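Local coordinates for 26.7 kDa salivary protein (Phlebotomus duboscqi, PDB 6MT7) that binds and sequesters host cysteinyl leukotrienes and a thromboxane A2 analogue during sand fly blood feeding, and inhibits platelet aggregation induced by low collagen concentrations, at residues R6-T11 against E125-N130; G137-D142 against N226-Y231; A154-A159 against V205-Y210. All blocks are in the same frame, centred on the assembly; numbering follows the deposited sequence.

How the interactions relate
The three contacts span a protein that is about half helical. Interaction 1 joins the start of helix 8-21 to the end of helix 120-128 and closes first. Interaction 2 brings the approach to helix 140-144 against the C-terminal tail after helix 220-227, and the loop it closes contains interaction 3, where residues 154-159 meet helix 203-216. Interactions 1 and 2, centres about 15 Å apart, touch through a probable hydrogen bond between Tyr231 OH and Asp9 OD1 (2.6 Å), which ties the C-terminus to the first helix, bearer of the ligand-pocket residues Phe15, Arg16 and Gln19. Interaction 3, centred about 19 Å from interaction 2, touches neither and lies away from the ligand sites.

Interaction 1: R6-T11 against E125-N130; sequences RNADQT and EWFTQN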
ATOM      1  N   ARG A   6      -7.983   6.680  -1.900  1.00  6.60           N
ATOM      2  CA  ARG A   6      -6.991   6.241  -0.926  1.00  7.20           C
ATOM      3  C   ARG A   6      -6.693   7.366   0.051  1.00  7.36           C
ATOM      4  O   ARG A   6      -6.585   8.531  -0.340  1.00  8.34           O
ATOM      5  CB  ARG A   6      -5.709   5.809  -1.642  1.00  6.32           C
ATOM      6  CG  ARG A   6      -5.932   4.831  -2.792  1.00  6.31           C
ATOM      7  CD  ARG A   6      -6.639   3.551  -2.353  1.00  7.56           C
ATOM      8  NE  ARG A   6      -5.825   2.768  -1.418  1.00  6.94           N
ATOM      9  CZ  ARG A   6      -6.326   1.870  -0.573  1.00  7.63           C
ATOM     10  NH1 ARG A   6      -7.641   1.649  -0.531  1.00  6.61           N
ATOM     11  NH2 ARG A   6      -5.511   1.184   0.235  1.00  9.26           N
ATOM     12  N   ASN A   7      -6.575   7.022   1.336  1.00  6.56           N
ATOM     13  CA  ASN A   7      -6.345   8.053   2.333  1.00  6.46           C
ATOM     14  C   ASN A   7      -4.841   8.229   2.551  1.00  7.20           C
ATOM     15  O   ASN A   7      -4.020   7.540   1.945  1.00  6.38           O
ATOM     16  CB  ASN A   7      -7.131   7.739   3.622  1.00  6.42           C
ATOM     17  CG  ASN A   7      -6.608   6.524   4.372  1.00 10.50           C
ATOM     18  OD1 ASN A   7      -5.408   6.274   4.420  1.00  8.75           O
ATOM     19  ND2 ASN A   7      -7.521   5.769   4.984  1.00 10.81           N
ATOM     20  N   ALA A   8      -4.464   9.171   3.424  1.00  6.58           N
ATOM     21  CA  ALA A   8      -3.048   9.519   3.558  1.00  6.64           C
ATOM     22  C   ALA A   8      -2.233   8.415   4.226  1.00  6.52           C
ATOM     23  O   ALA A   8      -1.013   8.337   4.027  1.00  7.94           O
ATOM     24  CB  ALA A   8      -2.895  10.821   4.345  1.00  7.21           C
ATOM     25  N   ASP A   9      -2.865   7.599   5.066  1.00  6.89           N
ATOM     26  CA  ASP A   9      -2.168   6.441   5.619  1.00  6.35           C
ATOM     27  C   ASP A   9      -1.969   5.376   4.552  1.00  7.04           C
ATOM     28  O   ASP A   9      -0.918   4.718   4.493  1.00  6.20           O
ATOM     29  CB  ASP A   9      -2.964   5.876   6.798  1.00  6.97           C
ATOM     30  CG  ASP A   9      -2.366   4.585   7.351  1.00  6.92           C
ATOM     31  OD1 ASP A   9      -1.275   4.662   7.941  1.00  7.43           O
ATOM     32  OD2 ASP A   9      -2.990   3.510   7.195  1.00  8.68           O
ATOM     33  N   GLN A  10      -2.975   5.192   3.701  1.00  6.18           N
ATOM     34  CA  GLN A  10      -2.899   4.157   2.678  1.00  6.09           C
ATOM     35  C   GLN A  10      -1.894   4.521   1.594  1.00  6.09           C
ATOM     36  O   GLN A  10      -1.227   3.638   1.041  1.00  6.02           O
ATOM     37  CB  GLN A  10      -4.286   3.932   2.078  1.00  6.60           C
ATOM     38  CG  GLN A  10      -5.255   3.275   3.064  1.00  6.09           C
ATOM     39  CD  GLN A  10      -6.697   3.345   2.603  1.00  9.59           C
ATOM     40  OE1 GLN A  10      -7.099   4.271   1.881  1.00  7.11           O
ATOM     41  NE2 GLN A  10      -7.487   2.361   3.010  1.00 11.37           N
ATOM     42  N   THR A  11      -1.789   5.811   1.252  1.00  6.19           N
ATOM     43  CA  THR A  11      -0.774   6.203   0.282  1.00  6.21           C
ATOM     44  C   THR A  11       0.609   6.126   0.905  1.00  6.22           C
ATOM     45  O   THR A  11       1.547   5.624   0.278  1.00  6.56           O
ATOM     46  CB  THR A  11      -1.043   7.613  -0.264  1.00  6.83           C
ATOM     47  OG1 THR A  11      -0.987   8.561   0.805  1.00  8.62           O
ATOM     48  CG2 THR A  11      -2.429   7.682  -0.932  1.00  6.40           C
ATOM     49  N   GLU A 125      -2.207  17.159   8.085  1.00 13.17           N
ATOM     50  CA  GLU A 125      -3.585  17.576   8.318  1.00 22.17           C
ATOM     51  C   GLU A 125      -4.531  16.388   8.283  1.00 22.49           C
ATOM     52  O   GLU A 125      -5.399  16.259   9.151  1.00 17.89           O
ATOM     53  CB  GLU A 125      -4.007  18.632   7.294  1.00 18.58           C
ATOM     54  CG  GLU A 125      -3.279  19.958   7.476  1.00 22.25           C
ATOM     55  CD  GLU A 125      -3.673  21.004   6.452  1.00 34.63           C
ATOM     56  OE1 GLU A 125      -4.347  20.647   5.458  1.00 35.71           O
ATOM     57  OE2 GLU A 125      -3.284  22.181   6.634  1.00 44.06           O
ATOM     58  N   TRP A 126      -4.367  15.496   7.302  1.00 16.15           N
ATOM     59  CA  TRP A 126      -5.213  14.309   7.257  1.00  8.78           C
ATOM     60  C   TRP A 126      -5.103  13.513   8.558  1.00 11.86           C
ATOM     61  O   TRP A 126      -6.115  13.087   9.123  1.00 16.77           O
ATOM     62  CB  TRP A 126      -4.848  13.419   6.055  1.00 11.28           C
ATOM     63  CG  TRP A 126      -5.830  12.302   5.901  1.00 10.04           C
ATOM     64  CD1 TRP A 126      -6.970  12.307   5.141  1.00 12.28           C
ATOM     65  CD2 TRP A 126      -5.813  11.040   6.586  1.00 11.43           C
ATOM     66  NE1 TRP A 126      -7.647  11.120   5.296  1.00 12.84           N
ATOM     67  CE2 TRP A 126      -6.963  10.331   6.186  1.00 12.31           C
ATOM     68  CE3 TRP A 126      -4.939  10.447   7.505  1.00 12.33           C
ATOM     69  CZ2 TRP A 126      -7.255   9.045   6.659  1.00 13.31           C
ATOM     70  CZ3 TRP A 126      -5.233   9.166   7.974  1.00 11.37           C
ATOM     71  CH2 TRP A 126      -6.374   8.483   7.545  1.00  9.51           C
ATOM     72  N   PHE A 127      -3.874  13.289   9.043  1.00 15.79           N
ATOM     73  CA  PHE A 127      -3.695  12.449  10.232  1.00 14.64           C
ATOM     74  C   PHE A 127      -4.257  13.112  11.482  1.00 18.39           C
ATOM     75  O   PHE A 127      -4.874  12.441  12.324  1.00 16.92           O
ATOM     76  CB  PHE A 127      -2.219  12.118  10.444  1.00 12.10           C
ATOM     77  CG  PHE A 127      -1.760  10.914   9.674  1.00 12.03           C
ATOM     78  CD1 PHE A 127      -1.981   9.635  10.163  1.00 13.42           C
ATOM     79  CD2 PHE A 127      -1.133  11.061   8.455  1.00 14.46           C
ATOM     80  CE1 PHE A 127      -1.576   8.521   9.447  1.00 13.68           C
ATOM     81  CE2 PHE A 127      -0.723   9.952   7.740  1.00 13.37           C
ATOM     82  CZ  PHE A 127      -0.938   8.686   8.242  1.00  8.75           C
ATOM     83  N   THR A 128      -4.043  14.420  11.631  1.00 19.10           N
ATOM     84  CA  THR A 128      -4.594  15.120  12.788  1.00 18.11           C
ATOM     85  C   THR A 128      -6.112  15.034  12.799  1.00 18.39           C
ATOM     86  O   THR A 128      -6.729  14.909  13.864  1.00 23.24           O
ATOM     87  CB  THR A 128      -4.143  16.582  12.797  1.00 21.34           C
ATOM     88  OG1 THR A 128      -2.715  16.638  12.901  1.00 24.66           O
ATOM     89  CG2 THR A 128      -4.754  17.322  13.996  1.00 28.37           C
ATOM     90  N   GLN A 129      -6.728  15.064  11.620  1.00 18.43           N
ATOM     91  CA  GLN A 129      -8.178  15.025  11.487  1.00 21.33           C
ATOM     92  C   GLN A 129      -8.755  13.616  11.424  1.00 24.80           C
ATOM     93  O   GLN A 129      -9.979  13.472  11.339  1.00 30.51           O
ATOM     94  CB  GLN A 129      -8.604  15.803  10.240  1.00 27.27           C
ATOM     95  CG  GLN A 129      -8.181  17.260  10.292  1.00 34.70           C
ATOM     96  CD  GLN A 129      -8.515  18.017   9.023  1.00 39.71           C
ATOM     97  OE1 GLN A 129      -9.370  17.598   8.240  1.00 39.76           O
ATOM     98  NE2 GLN A 129      -7.839  19.141   8.814  1.00 42.32           N
ATOM     99  N   ASN A 130      -7.920  12.577  11.465  1.00 17.11           N
ATOM    100  CA  ASN A 130      -8.391  11.192  11.407  1.00 18.80           C
ATOM    101  C   ASN A 130      -7.712  10.415  12.532  1.00 19.63           C
ATOM    102  O   ASN A 130      -6.898   9.521  12.285  1.00 16.87           O
ATOM    103  CB  ASN A 130      -8.105  10.564  10.039  1.00 21.59           C
ATOM    104  CG  ASN A 130      -9.003  11.107   8.959  1.00 19.17           C
ATOM    105  OD1 ASN A 130     -10.102  10.603   8.744  1.00 25.67           O
ATOM    106  ND2 ASN A 130      -8.550  12.160   8.286  1.00 23.11           N
TER
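Trp126, near the end of helix 120-128, lies against the first turn of helix 8-21, meeting Asn7, Ala8 and Asp9. Its CB rests against Ala8 CB at 3.7 Å, and the indole begins on the same methyl, with CG 3.6 Å from Ala8 CB. CG lies anti to the backbone N (chi1 -172°), which carries the indole across the helix start. Ala8 N sits over the centre of one ring face and Asp9 N over the rim of that face. Farther out the six-membered ring reaches Asn7: CZ2 is 3.3 Å from Asn7 CB, approached obliquely, and CH2 at the outer end is 3.7 Å from Asn7 CG. The amide and indole planes are 37° apart. Toward the rim of the opposite face lies Asn130 ND2, which also donates to Trp126 O (2.7 Å), so Asn130, past the helix end, turns back to the edge region of that face.

Phe127 works beside it. Trp126 CE3 lies over the centre of its ring, and its CZ meets Asp9 CA at 3.7 Å. The Asp9 carboxylate stands almost perpendicular to that ring, while its oxygens are engaged by Tyr231 and Arg166. The Phe127 side chain is about 4 Å from that of Lys136, assigned by similarity to thromboxane A2 and leukotriene C4 binding.

Asn7 also accepts from Gln10 N through OD1 (2.8 Å), and Gln10 OE1 takes Asn7 N in return. This is a capping box, here opening the first helix of the odorant-binding-protein-like fold and packed against Trp126 and Phe127 of helix 120-128.

Interaction 2: G137-D142 against N226-Y231; sequences GTKISD and NQSPTY
Ser228 OG takes the N-H of Ile140 at 2.8 Å, in a nearly straight bond (165° at the hydrogen). The hydroxyl also bonds to Asp225 O; since a carbonyl can only accept, the serine's own hydrogen goes there, leaving OG to serve as acceptor toward Ile140. With chi1 at 72°, OG lies between the backbone N and the carbonyl carbon of Ser228, facing the incoming chain. The second crossing bond is purely backbone: Gly137 N donates to Pro229 O at 2.7 Å, coming from above the carbonyl plane, 38° out of it.

Ile140 is the first residue of helix 140-144, with Lys139 at the N-cap position, and an amide in the first turn has no acceptor within its own helix. The serine of the C-terminal tail supplies one, so the end of the chain, just past helix 220-227, is stitched to a helix start 88 residues earlier.

Thr138 O and Ser228 O lie 3.7 Å apart and both accept from Lys134 NZ, a shared donor that explains how two acceptors can sit this close. Thr138 O additionally receives a CA-H contact from Pro229 CA (3.5 Å), and Ser228 O a weak bond from Tyr231 N. Apolar atoms fill in around this polar core. Ile140 CD1 presses on Ser228 CB at 3.4 Å, closer than usual for carbons, and then comes to the edge of the Tyr231 ring. Lys139 runs side by side with Pro229, CG to CG 3.7 Å, and its NZ makes a long, weak ion pair with Asp225.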
ATOM      1  N   GLY A 137       4.604   7.716  13.641  1.00 14.39           N
ATOM      2  CA  GLY A 137       5.430   7.682  14.825  1.00 15.15           C
ATOM      3  C   GLY A 137       5.006   6.657  15.848  1.00 13.90           C
ATOM      4  O   GLY A 137       5.738   6.435  16.821  1.00 15.71           O
ATOM      5  N   THR A 138       3.853   6.027  15.654  1.00 15.24           N
ATOM      6  CA  THR A 138       3.292   5.068  16.596  1.00 12.58           C
ATOM      7  C   THR A 138       3.348   3.666  15.999  1.00 12.91           C
ATOM      8  O   THR A 138       3.032   3.474  14.820  1.00 11.11           O
ATOM      9  CB  THR A 138       1.849   5.437  16.938  1.00 15.72           C
ATOM     10  OG1 THR A 138       1.838   6.691  17.639  1.00 19.07           O
ATOM     11  CG2 THR A 138       1.194   4.369  17.814  1.00 13.03           C
ATOM     12  N   LYS A 139       3.749   2.694  16.817  1.00 11.75           N
ATOM     13  CA  LYS A 139       3.810   1.312  16.359  1.00 15.11           C
ATOM     14  C   LYS A 139       2.414   0.717  16.225  1.00 10.29           C
ATOM     15  O   LYS A 139       1.488   1.061  16.964  1.00 12.56           O
ATOM     16  CB  LYS A 139       4.635   0.457  17.321  1.00 14.11           C
ATOM     17  CG  LYS A 139       6.111   0.796  17.330  1.00 19.12           C
ATOM     18  CD  LYS A 139       6.960  -0.390  17.773  1.00 29.18           C
ATOM     19  CE  LYS A 139       6.568  -0.876  19.151  1.00 38.00           C
ATOM     20  NZ  LYS A 139       7.521  -1.913  19.650  1.00 38.94           N
ATOM     21  N   ILE A 140       2.277  -0.205  15.267  1.00 10.51           N
ATOM     22  CA  ILE A 140       1.023  -0.930  15.089  1.00  7.26           C
ATOM     23  C   ILE A 140       0.596  -1.595  16.393  1.00  8.01           C
ATOM     24  O   ILE A 140      -0.567  -1.503  16.799  1.00 11.54           O
ATOM     25  CB  ILE A 140       1.169  -1.959  13.952  1.00  7.15           C
ATOM     26  CG1 ILE A 140       1.190  -1.227  12.607  1.00  8.89           C
ATOM     27  CG2 ILE A 140       0.042  -2.984  14.018  1.00  9.34           C
ATOM     28  CD1 ILE A 140       1.643  -2.071  11.440  1.00  6.84           C
ATOM     29  N   SER A 141       1.530  -2.265  17.074  1.00 11.03           N
ATOM     30  CA  SER A 141       1.150  -2.961  18.303  1.00 11.49           C
ATOM     31  C   SER A 141       0.597  -1.982  19.331  1.00 15.02           C
ATOM     32  O   SER A 141      -0.434  -2.247  19.959  1.00 14.05           O
ATOM     33  CB  SER A 141       2.336  -3.725  18.904  1.00 13.47           C
ATOM     34  OG  SER A 141       3.487  -2.913  19.060  1.00 14.75           O
ATOM     35  N   ASP A 142       1.255  -0.835  19.498  1.00 14.36           N
ATOM     36  CA  ASP A 142       0.809   0.121  20.507  1.00 14.84           C
ATOM     37  C   ASP A 142      -0.539   0.729  20.142  1.00 17.17           C
ATOM     38  O   ASP A 142      -1.393   0.930  21.017  1.00 17.27           O
ATOM     39  CB  ASP A 142       1.877   1.198  20.702  1.00 15.28           C
ATOM     40  CG  ASP A 142       3.129   0.650  21.360  1.00 23.57           C
ATOM     41  OD1 ASP A 142       2.989  -0.195  22.273  1.00 27.21           O
ATOM     42  OD2 ASP A 142       4.250   1.045  20.968  1.00 22.92           O
ATOM     43  N   ASN A 226       8.157  -3.419  14.156  1.00 14.47           N
ATOM     44  CA  ASN A 226       9.322  -2.577  14.407  1.00 15.84           C
ATOM     45  C   ASN A 226       9.483  -1.504  13.335  1.00 18.60           C
ATOM     46  O   ASN A 226       9.894  -0.373  13.640  1.00 15.70           O
ATOM     47  CB  ASN A 226      10.558  -3.474  14.506  1.00 19.62           C
ATOM     48  CG  ASN A 226      11.857  -2.705  14.511  1.00 30.74           C
ATOM     49  OD1 ASN A 226      12.396  -2.358  13.456  1.00 30.66           O
ATOM     50  ND2 ASN A 226      12.391  -2.462  15.704  1.00 35.04           N
ATOM     51  N   GLN A 227       9.123  -1.816  12.086  1.00 13.47           N
ATOM     52  CA  GLN A 227       9.161  -0.838  11.003  1.00 12.25           C
ATOM     53  C   GLN A 227       7.973   0.105  11.001  1.00 12.47           C
ATOM     54  O   GLN A 227       8.007   1.104  10.273  1.00 14.01           O
ATOM     55  CB  GLN A 227       9.200  -1.537   9.645  1.00 13.72           C
ATOM     56  CG  GLN A 227      10.461  -2.316   9.375  1.00 18.64           C
ATOM     57  CD  GLN A 227      10.358  -3.139   8.114  1.00 16.26           C
ATOM     58  OE1 GLN A 227       9.279  -3.264   7.516  1.00 15.40           O
ATOM     59  NE2 GLN A 227      11.476  -3.713   7.699  1.00 16.86           N
ATOM     60  N   SER A 228       6.930  -0.185  11.777  1.00 11.40           N
ATOM     61  CA  SER A 228       5.633   0.458  11.578  1.00  9.08           C
ATOM     62  C   SER A 228       5.486   1.915  12.021  1.00  7.93           C
ATOM     63  O   SER A 228       4.523   2.557  11.588  1.00 10.26           O
ATOM     64  CB  SER A 228       4.535  -0.377  12.255  1.00 13.02           C
ATOM     65  OG  SER A 228       4.569  -0.304  13.680  1.00 12.62           O
ATOM     66  N   PRO A 229       6.350   2.489  12.877  1.00 10.46           N
ATOM     67  CA  PRO A 229       6.126   3.905  13.219  1.00 13.80           C
ATOM     68  C   PRO A 229       6.040   4.808  11.997  1.00 12.78           C
ATOM     69  O   PRO A 229       5.180   5.695  11.955  1.00 16.87           O
ATOM     70  CB  PRO A 229       7.323   4.239  14.114  1.00 16.23           C
ATOM     71  CG  PRO A 229       7.628   2.949  14.782  1.00 18.41           C
ATOM     72  CD  PRO A 229       7.454   1.929  13.685  1.00 14.23           C
ATOM     73  N   THR A 230       6.894   4.594  10.988  1.00 12.62           N
ATOM     74  CA  THR A 230       6.761   5.264   9.696  1.00 13.80           C
ATOM     75  C   THR A 230       6.658   4.266   8.547  1.00 11.23           C
ATOM     76  O   THR A 230       6.925   4.627   7.398  1.00 13.45           O
ATOM     77  CB  THR A 230       7.934   6.215   9.443  1.00 26.48           C
ATOM     78  OG1 THR A 230       9.150   5.459   9.365  1.00 29.68           O
ATOM     79  CG2 THR A 230       8.036   7.252  10.551  1.00 31.02           C
ATOM     80  N   TYR A 231       6.266   3.030   8.842  1.00  6.86           N
ATOM     81  CA  TYR A 231       6.254   1.924   7.881  1.00  7.15           C
ATOM     82  C   TYR A 231       7.655   1.694   7.296  1.00 16.55           C
ATOM     83  O   TYR A 231       7.843   0.786   6.478  1.00 13.78           O
ATOM     84  CB  TYR A 231       5.255   2.167   6.752  1.00 11.45           C
ATOM     85  CG  TYR A 231       3.814   2.199   7.194  1.00  8.17           C
ATOM     86  CD1 TYR A 231       3.284   1.184   7.993  1.00  8.12           C
ATOM     87  CD2 TYR A 231       2.975   3.231   6.798  1.00  6.41           C
ATOM     88  CE1 TYR A 231       1.965   1.212   8.407  1.00  9.76           C
ATOM     89  CE2 TYR A 231       1.656   3.271   7.197  1.00  6.93           C
ATOM     90  CZ  TYR A 231       1.152   2.263   7.999  1.00  9.84           C
ATOM     91  OH  TYR A 231      -0.164   2.303   8.394  1.00  7.29           O
TER

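Interaction 3: A154-A159 against V205-Y210; sequences ADCQHA and VADTMY
The carboxylate of Asp207, on helix 203-216, is gripped by two consecutive backbone amides of the 154-159 loop. Gln157 N donates to Asp207 OD2 at 2.7 Å, along the syn lone pair, and makes a weak second bond to OD1. His158 N reaches Asp207 OD1 at 2.8 Å, also from the syn side but 34° out of the carboxylate plane. A water lies 2.5 Å from Asp207 OD2, doubtfully short, and a long 3.3 Å from Gln157 OE1.

Next to this polar site the rings of His158 and Tyr210 form an offset stack, their centroids 3.6 Å apart and their planes only 4° from parallel. His158 ND1 lies over the centre of the tyrosine ring, and Tyr210 CD1 over the centre of the imidazole; the closest approach is His158 CE1 to Tyr210 CE1 at 3.3 Å. Tyr210 extends its ring with CG anti to the backbone N (chi1 -176°), bringing its face to the loop. His158 CB adds a CH-pi contact over the same tyrosine face, while Gln157 CB covers the rim of the other imidazole face.

One residue before Asp207, Ala206 CB packs on Ala159 CA at 3.9 Å. Cys156 touches the Asp207 carboxylate through CB and is joined by a disulfide to Cys203, one turn earlier on the same helix.

This is structural packing away from the ligand sites: disulfide, amide grip and ring stack hold the loop leading into helix 159-164 on helix 203-216. The two backbone N-H donors, one to each oxygen, are consistent with an ionised Asp207.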
ATOM      1  N   ALA A 154     -15.720  -7.738  18.098  1.00 36.74           N
ATOM      2  CA  ALA A 154     -16.223  -9.073  18.388  1.00 29.86           C
ATOM      3  C   ALA A 154     -15.306  -9.776  19.376  1.00 32.74           C
ATOM      4  O   ALA A 154     -15.036  -9.252  20.462  1.00 34.98           O
ATOM      5  CB  ALA A 154     -16.349  -9.897  17.105  1.00 26.54           C
ATOM      6  N   ASP A 155     -14.804 -10.952  18.994  1.00 26.71           N
ATOM      7  CA  ASP A 155     -13.997 -11.791  19.869  1.00 37.63           C
ATOM      8  C   ASP A 155     -12.603 -12.035  19.305  1.00 29.90           C
ATOM      9  O   ASP A 155     -11.943 -13.002  19.699  1.00 26.81           O
ATOM     10  CB  ASP A 155     -14.707 -13.126  20.116  1.00 51.96           C
ATOM     11  CG  ASP A 155     -15.360 -13.684  18.854  1.00 62.37           C
ATOM     12  OD1 ASP A 155     -14.885 -13.366  17.740  1.00 63.99           O
ATOM     13  OD2 ASP A 155     -16.351 -14.440  18.975  1.00 64.24           O
ATOM     14  N   CYS A 156     -12.134 -11.185  18.394  1.00 26.14           N
ATOM     15  CA  CYS A 156     -10.896 -11.494  17.700  1.00 24.85           C
ATOM     16  C   CYS A 156      -9.683 -11.096  18.531  1.00 25.63           C
ATOM     17  O   CYS A 156      -9.788 -10.466  19.588  1.00 27.33           O
ATOM     18  CB  CYS A 156     -10.871 -10.816  16.337  1.00 25.93           C
ATOM     19  SG  CYS A 156     -11.916 -11.689  15.162  1.00 29.27           S
ATOM     20  N   GLN A 157      -8.508 -11.483  18.035  1.00 17.69           N
ATOM     21  CA  GLN A 157      -7.264 -11.214  18.732  1.00 18.77           C
ATOM     22  C   GLN A 157      -6.293 -10.345  17.951  1.00 16.58           C
ATOM     23  O   GLN A 157      -5.388  -9.769  18.563  1.00 17.35           O
ATOM     24  CB  GLN A 157      -6.564 -12.528  19.096  1.00 28.06           C
ATOM     25  CG  GLN A 157      -7.188 -13.236  20.288  1.00 41.88           C
ATOM     26  CD  GLN A 157      -7.144 -14.742  20.152  1.00 49.78           C
ATOM     27  OE1 GLN A 157      -8.174 -15.388  19.966  1.00 53.15           O
ATOM     28  NE2 GLN A 157      -5.946 -15.312  20.248  1.00 52.97           N
ATOM     29  N   HIS A 158      -6.457 -10.230  16.631  1.00 18.81           N
ATOM     30  CA  HIS A 158      -5.490  -9.538  15.781  1.00 20.30           C
ATOM     31  C   HIS A 158      -6.178  -8.747  14.677  1.00 21.12           C
ATOM     32  O   HIS A 158      -5.607  -8.563  13.592  1.00 19.01           O
ATOM     33  CB  HIS A 158      -4.507 -10.528  15.145  1.00 23.04           C
ATOM     34  CG  HIS A 158      -3.951 -11.533  16.105  1.00 24.81           C
ATOM     35  ND1 HIS A 158      -3.035 -11.202  17.080  1.00 24.55           N
ATOM     36  CD2 HIS A 158      -4.179 -12.862  16.237  1.00 28.49           C
ATOM     37  CE1 HIS A 158      -2.725 -12.282  17.774  1.00 29.79           C
ATOM     38  NE2 HIS A 158      -3.402 -13.304  17.280  1.00 28.16           N
ATOM     39  N   ALA A 159      -7.398  -8.277  14.929  1.00 13.82           N
ATOM     40  CA  ALA A 159      -8.189  -7.664  13.865  1.00 16.29           C
ATOM     41  C   ALA A 159      -7.555  -6.372  13.369  1.00 20.78           C
ATOM     42  O   ALA A 159      -7.515  -6.112  12.159  1.00 16.46           O
ATOM     43  CB  ALA A 159      -9.608  -7.402  14.356  1.00 20.81           C
ATOM     44  N   VAL A 205     -10.990 -13.824   9.477  1.00 14.51           N
ATOM     45  CA  VAL A 205     -10.035 -13.799   8.367  1.00 12.11           C
ATOM     46  C   VAL A 205      -8.740 -13.137   8.813  1.00 12.72           C
ATOM     47  O   VAL A 205      -7.637 -13.636   8.553  1.00 12.90           O
ATOM     48  CB  VAL A 205     -10.628 -13.075   7.145  1.00 15.61           C
ATOM     49  CG1 VAL A 205      -9.599 -13.022   6.018  1.00 12.90           C
ATOM     50  CG2 VAL A 205     -11.888 -13.762   6.667  1.00 18.74           C
ATOM     51  N   ALA A 206      -8.861 -12.000   9.499  1.00 12.99           N
ATOM     52  CA  ALA A 206      -7.686 -11.295  10.002  1.00 15.85           C
ATOM     53  C   ALA A 206      -6.874 -12.180  10.939  1.00 15.74           C
ATOM     54  O   ALA A 206      -5.648 -12.285  10.810  1.00 12.94           O
ATOM     55  CB  ALA A 206      -8.119 -10.011  10.714  1.00  7.65           C
ATOM     56  N   ASP A 207      -7.543 -12.825  11.896  1.00 14.80           N
ATOM     57  CA  ASP A 207      -6.831 -13.659  12.853  1.00 13.95           C
ATOM     58  C   ASP A 207      -6.178 -14.855  12.176  1.00 16.47           C
ATOM     59  O   ASP A 207      -5.056 -15.241  12.531  1.00 17.18           O
ATOM     60  CB  ASP A 207      -7.784 -14.130  13.949  1.00 18.17           C
ATOM     61  CG  ASP A 207      -7.981 -13.091  15.031  1.00 25.09           C
ATOM     62  OD1 ASP A 207      -7.774 -11.890  14.755  1.00 19.53           O
ATOM     63  OD2 ASP A 207      -8.342 -13.475  16.159  1.00 25.78           O
ATOM     64  N   THR A 208      -6.869 -15.463  11.210  1.00 15.90           N
ATOM     65  CA  THR A 208      -6.296 -16.617  10.530  1.00 15.78           C
ATOM     66  C   THR A 208      -5.057 -16.225   9.736  1.00 14.00           C
ATOM     67  O   THR A 208      -4.040 -16.929   9.779  1.00 15.19           O
ATOM     68  CB  THR A 208      -7.346 -17.279   9.637  1.00 19.62           C
ATOM     69  OG1 THR A 208      -8.507 -17.569  10.421  1.00 26.15           O
ATOM     70  CG2 THR A 208      -6.817 -18.586   9.055  1.00 17.19           C
HETATM   71  N   MSE A 209      -5.099 -15.086   9.044  1.00 13.20           N
HETATM   72  CA  MSE A 209      -3.907 -14.596   8.354  1.00 10.15           C
HETATM   73  C   MSE A 209      -2.752 -14.334   9.307  1.00 11.24           C
HETATM   74  O   MSE A 209      -1.616 -14.744   9.056  1.00 11.01           O
HETATM   75  CB  MSE A 209      -4.219 -13.322   7.546  1.00 11.95           C
HETATM   76  CG  MSE A 209      -5.195 -13.575   6.400  1.00 12.31           C
HETATM   77 SE   MSE A 209      -4.290 -14.506   4.924  1.00 15.41          SE
HETATM   78  CE  MSE A 209      -2.836 -13.275   4.689  1.00  9.61           C
ATOM     79  N   TYR A 210      -3.057 -13.640  10.402  1.00 14.23           N
ATOM     80  CA  TYR A 210      -2.034 -13.328  11.394  1.00 12.31           C
ATOM     81  C   TYR A 210      -1.375 -14.599  11.919  1.00 13.27           C
ATOM     82  O   TYR A 210      -0.145 -14.729  11.905  1.00 13.21           O
ATOM     83  CB  TYR A 210      -2.667 -12.521  12.535  1.00 13.40           C
ATOM     84  CG  TYR A 210      -1.702 -12.033  13.596  1.00 15.21           C
ATOM     85  CD1 TYR A 210      -1.227 -12.891  14.585  1.00 16.97           C
ATOM     86  CD2 TYR A 210      -1.279 -10.706  13.622  1.00 13.63           C
ATOM     87  CE1 TYR A 210      -0.336 -12.447  15.555  1.00 20.50           C
ATOM     88  CE2 TYR A 210      -0.400 -10.256  14.594  1.00 19.48           C
ATOM     89  CZ  TYR A 210       0.065 -11.129  15.554  1.00 19.64           C
ATOM     90  OH  TYR A 210       0.936 -10.672  16.517  1.00 27.25           O
TER
HETATM   91  O   HOH W   1      -9.360 -15.611  16.901  1.00 38.34           O